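Local coordinates for Lmo0305 protein (Listeria monocytogenes, PDB 3PJ0) that is of undetermined function but belongs to the beta-eliminating lyase family of the PLP-dependent aminotransferase clan and carries a lysine-bound pyridoxal phosphate, at residues G62-V67 and A219-F224; I172-D177 and A197-V202. One frame throughout, in Å; residues are numbered along the deposited sequence.

Both interactions belong to the same mixed seven-stranded sheet, with centres about 11 Å apart. Interaction 1 ties the outermost strand 65-69 to strand 216-220 and the helix that follows it, and is only partly buried: its chemistry is polar, with a glutamine bonded to the helix backbone and two waters beyond a short antiparallel pairing. Interaction 2 joins parallel strands 173-178 and 201-205 further inside the sheet and is buried, with Leu176 and Val202 on one face, joined by Phe199 and Leu174, and a histidine-serine bond on the other. The two meet directly: Ala219 N bonds to Val202 O, the Lys63 side chain reaches segment 197-202, and Phe224 packs against Ser201.

Interaction 1. Residues G62-V67 and A219-F224; sequences GKQSAV and AGNDDF
Residues 62-67 and 219-224 form an antiparallel pairing at the edge of the sheet that runs on into polar contacts at the start of helix 222-234. Ser65 and Gly220 are the hydrogen-bonded pair: Gly220 N donates to Ser65 O at 3.0 Å, and Ser65 N to Gly220 O at 3.2 Å. At the neighbouring non-hydrogen-bonded pair the methyls Ala66 CB and Ala219 CB touch at 3.9 Å, on the sheet face covered by Ala58 and Leu61 of helix 48-61. Past the pairing, Gln64 reaches across with its chain extended beyond CG (chi2 -173°), and its OE1 takes the Asp222 N-H at 2.9 Å in the carbonyl plane, an almost straight bond of 173°. A water that also accepts from Asp223 N donates to the same oxygen, so Gln64 engages the helix's first turn, where Asn221 sits at the N-cap but makes no side-chain cap. A second water bridges Gln64 N and Asn221 OD1. Lys63 lays CB and CG along Gly220, while its NZ bonds to the carbonyls of Cys196 and Phe199. With 216-220 its one antiparallel strand and 65-69 outermost within the chain, this is the large-domain sheet of the aspartate aminotransferase fold.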
# COMPACT_ATOMS: atom_id res chain seq x y z
N GLY A 62 -2.25 -10.21 22.23
CA GLY A 62 -2.29 -9.70 23.62
C GLY A 62 -1.93 -8.23 23.77
O GLY A 62 -1.39 -7.81 24.79
N LYS A 63 -2.26 -7.42 22.77
CA LYS A 63 -1.98 -5.99 22.79
C LYS A 63 -3.29 -5.19 22.82
O LYS A 63 -4.36 -5.70 22.43
CB LYS A 63 -1.11 -5.58 21.59
CG LYS A 63 0.25 -6.25 21.51
CD LYS A 63 1.05 -6.00 22.77
CE LYS A 63 2.40 -6.74 22.78
NZ LYS A 63 3.11 -6.38 24.07
N GLN A 64 -3.21 -3.95 23.29
CA GLN A 64 -4.41 -3.11 23.39
C GLN A 64 -5.06 -2.81 22.04
O GLN A 64 -6.28 -2.81 21.91
CB GLN A 64 -4.07 -1.77 24.08
CG GLN A 64 -3.60 -1.85 25.54
CD GLN A 64 -3.45 -0.45 26.18
OE1 GLN A 64 -3.20 0.54 25.49
NE2 GLN A 64 -3.62 -0.38 27.52
N SER A 65 -4.25 -2.54 21.03
CA SER A 65 -4.80 -2.27 19.72
C SER A 65 -3.78 -2.53 18.64
O SER A 65 -2.60 -2.82 18.90
CB SER A 65 -5.40 -0.86 19.63
OG SER A 65 -4.44 0.17 19.78
N ALA A 66 -4.24 -2.42 17.40
CA ALA A 66 -3.44 -2.75 16.23
C ALA A 66 -3.90 -1.92 15.06
O ALA A 66 -5.01 -1.37 15.07
CB ALA A 66 -3.57 -4.24 15.87
N VAL A 67 -3.02 -1.84 14.06
CA VAL A 67 -3.32 -1.12 12.84
C VAL A 67 -2.89 -1.99 11.66
O VAL A 67 -1.77 -2.53 11.62
CB VAL A 67 -2.65 0.29 12.78
CG1 VAL A 67 -1.24 0.23 13.21
CG2 VAL A 67 -2.81 0.94 11.38
N ALA A 219 1.04 -3.89 16.20
CA ALA A 219 0.27 -3.85 17.44
C ALA A 219 1.09 -3.37 18.66
O ALA A 219 2.32 -3.55 18.75
CB ALA A 219 -0.35 -5.26 17.72
N GLY A 220 0.36 -2.80 19.62
CA GLY A 220 0.96 -2.32 20.87
C GLY A 220 -0.05 -1.53 21.66
O GLY A 220 -1.24 -1.74 21.53
N ASN A 221 0.43 -0.63 22.52
CA ASN A 221 -0.48 0.17 23.32
C ASN A 221 -1.27 1.12 22.42
O ASN A 221 -0.80 1.47 21.32
CB ASN A 221 0.28 1.00 24.35
CG ASN A 221 0.81 0.17 25.50
OD1 ASN A 221 0.45 -1.00 25.68
ND2 ASN A 221 1.66 0.79 26.32
N ASP A 222 -2.46 1.50 22.90
CA ASP A 222 -3.34 2.46 22.23
C ASP A 222 -2.60 3.72 21.76
O ASP A 222 -2.69 4.11 20.58
CB ASP A 222 -4.46 2.91 23.18
CG ASP A 222 -5.57 1.89 23.34
OD1 ASP A 222 -5.69 0.97 22.51
OD2 ASP A 222 -6.37 2.05 24.30
N ASP A 223 -1.87 4.33 22.67
CA ASP A 223 -1.14 5.60 22.35
C ASP A 223 -0.14 5.40 21.21
O ASP A 223 -0.03 6.25 20.31
CB ASP A 223 -0.42 6.18 23.54
CG ASP A 223 -1.36 6.69 24.61
OD1 ASP A 223 -2.59 6.79 24.38
OD2 ASP A 223 -0.84 7.01 25.69
N PHE A 224 0.60 4.29 21.29
CA PHE A 224 1.54 3.89 20.23
C PHE A 224 0.86 3.72 18.87
O PHE A 224 1.32 4.27 17.87
CB PHE A 224 2.30 2.60 20.64
CG PHE A 224 3.15 2.00 19.54
CD1 PHE A 224 4.46 2.42 19.35
CD2 PHE A 224 2.67 0.96 18.75
CE1 PHE A 224 5.26 1.84 18.36
CE2 PHE A 224 3.46 0.39 17.72
CZ PHE A 224 4.75 0.85 17.53
O HOH W 1 -0.54 -3.28 24.50
O HOH W 2 -1.97 3.39 25.49

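Interaction 2. Residues I172-D177 and A197-V202; sequences ISLHLD and ALFDSV
Leu176 meets Phe199, which comes from the loop just ahead of strand 201-205, where parallel strands 173-178 and 201-205 lie side by side in the mixed sheet of the PLP-dependent aminotransferase-like fold. Leu176 CB sits over the centre of the Phe199 ring, 3.6 Å from its centroid and 10° off the ring normal, a CH-pi contact. With CG anti to the backbone N (chi1 174°), the leucine's branch runs on beside Val202: CG approaches Val202 CG2, CD1 turns to Phe199 CZ, and CD2 packs on Val202 CG2 at 3.7 Å. These two aliphatic side chains point the same way. Leu174 CG comes to the ring obliquely at CD1, and its CD2 lies near CE1.

On the sheet face of His175 and Ser201 the contact is polar. Here His175 ND1 and Ser201 OG share a hydrogen bond of 2.8 Å at the edge of the imidazole, close to its plane. His175 NE2 bonds to Gln76 OE1, so both imidazole nitrogens are engaged; Ser201 OG has a further bond with Trp83 NE1. Two residues beyond His175, Asp177 OD2 bonds to N1 of the lysine-bound pyridoxal phosphate at position 208, placing the end of this strand at the cofactor.

Leu176 N donates to Ser201 O at 2.9 Å in the parallel pairing. Upstream, Leu174 is gripped at both ends of its backbone by Asp200: Asp200 N gives its hydrogen to Leu174 O at 2.7 Å, and Leu174 N donates at 2.8 Å to the anti lone pair of Asp200 OD2, an oxygen that a water also links to Ile172 O.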
# COMPACT_ATOMS: atom_id res chain seq x y z
N ILE A 172 15.07 0.74 27.33
CA ILE A 172 15.18 0.48 25.89
C ILE A 172 13.88 -0.21 25.42
O ILE A 172 13.51 -1.25 25.97
CB ILE A 172 16.38 -0.45 25.55
CG1 ILE A 172 17.71 0.19 25.95
CG2 ILE A 172 16.39 -0.75 24.05
CD1 ILE A 172 18.87 -0.74 25.99
N SER A 173 13.20 0.36 24.42
CA SER A 173 11.98 -0.25 23.88
C SER A 173 12.38 -1.50 23.09
O SER A 173 13.46 -1.52 22.49
CB SER A 173 11.23 0.71 22.95
OG SER A 173 10.81 1.89 23.62
N LEU A 174 11.54 -2.54 23.12
CA LEU A 174 11.86 -3.79 22.45
C LEU A 174 10.75 -4.01 21.43
O LEU A 174 9.56 -4.01 21.80
CB LEU A 174 11.94 -4.96 23.45
CG LEU A 174 12.69 -6.24 22.98
CD1 LEU A 174 14.17 -5.98 22.72
CD2 LEU A 174 12.51 -7.41 23.98
N HIS A 175 11.15 -4.16 20.16
CA HIS A 175 10.24 -4.35 19.03
C HIS A 175 10.46 -5.70 18.36
O HIS A 175 11.61 -6.06 18.04
CB HIS A 175 10.45 -3.25 17.94
CG HIS A 175 9.62 -3.50 16.72
ND1 HIS A 175 8.28 -3.20 16.67
CD2 HIS A 175 9.94 -4.05 15.52
CE1 HIS A 175 7.80 -3.55 15.49
NE2 HIS A 175 8.78 -4.09 14.78
N LEU A 176 9.36 -6.42 18.11
CA LEU A 176 9.40 -7.72 17.46
C LEU A 176 9.10 -7.68 15.97
O LEU A 176 8.02 -7.25 15.57
CB LEU A 176 8.40 -8.69 18.12
CG LEU A 176 8.18 -10.08 17.47
CD1 LEU A 176 9.51 -10.82 17.38
CD2 LEU A 176 7.15 -10.92 18.25
N ASP A 177 10.11 -8.04 15.16
CA ASP A 177 9.91 -8.28 13.75
C ASP A 177 9.38 -9.72 13.75
O ASP A 177 10.13 -10.69 13.82
CB ASP A 177 11.19 -8.12 12.89
CG ASP A 177 10.92 -8.38 11.41
OD1 ASP A 177 9.94 -9.11 11.11
OD2 ASP A 177 11.64 -7.84 10.55
N ALA A 197 4.31 -10.66 24.63
CA ALA A 197 4.28 -10.02 25.96
C ALA A 197 5.64 -9.48 26.41
O ALA A 197 5.70 -8.64 27.33
CB ALA A 197 3.73 -10.98 27.03
N LEU A 198 6.71 -9.96 25.78
CA LEU A 198 8.05 -9.52 26.15
C LEU A 198 8.46 -8.26 25.38
O LEU A 198 9.55 -7.73 25.63
CB LEU A 198 9.05 -10.64 25.86
CG LEU A 198 8.89 -11.97 26.59
CD1 LEU A 198 9.98 -12.95 26.07
CD2 LEU A 198 9.01 -11.74 28.07
N PHE A 199 7.60 -7.78 24.49
CA PHE A 199 7.90 -6.68 23.59
C PHE A 199 6.94 -5.52 23.76
O PHE A 199 5.79 -5.70 24.12
CB PHE A 199 7.77 -7.18 22.12
CG PHE A 199 8.82 -8.18 21.74
CD1 PHE A 199 10.04 -7.74 21.22
CD2 PHE A 199 8.61 -9.54 21.92
CE1 PHE A 199 11.04 -8.65 20.87
CE2 PHE A 199 9.61 -10.47 21.58
CZ PHE A 199 10.82 -10.02 21.04
N ASP A 200 7.44 -4.33 23.51
CA ASP A 200 6.63 -3.13 23.50
C ASP A 200 5.73 -3.06 22.26
O ASP A 200 4.62 -2.58 22.34
CB ASP A 200 7.54 -1.91 23.50
CG ASP A 200 8.23 -1.74 24.81
OD1 ASP A 200 7.52 -1.37 25.77
OD2 ASP A 200 9.44 -2.00 24.91
N SER A 201 6.26 -3.45 21.12
CA SER A 201 5.50 -3.42 19.88
C SER A 201 5.84 -4.64 19.04
O SER A 201 6.89 -5.27 19.21
CB SER A 201 5.73 -2.11 19.10
OG SER A 201 7.12 -1.89 18.83
N VAL A 202 4.94 -4.98 18.13
CA VAL A 202 5.15 -6.13 17.25
C VAL A 202 4.53 -5.93 15.87
O VAL A 202 3.43 -5.37 15.73
CB VAL A 202 4.58 -7.42 17.88
CG1 VAL A 202 3.16 -7.19 18.42
CG2 VAL A 202 4.64 -8.64 16.87
O HOH W 3 11.09 -1.60 27.17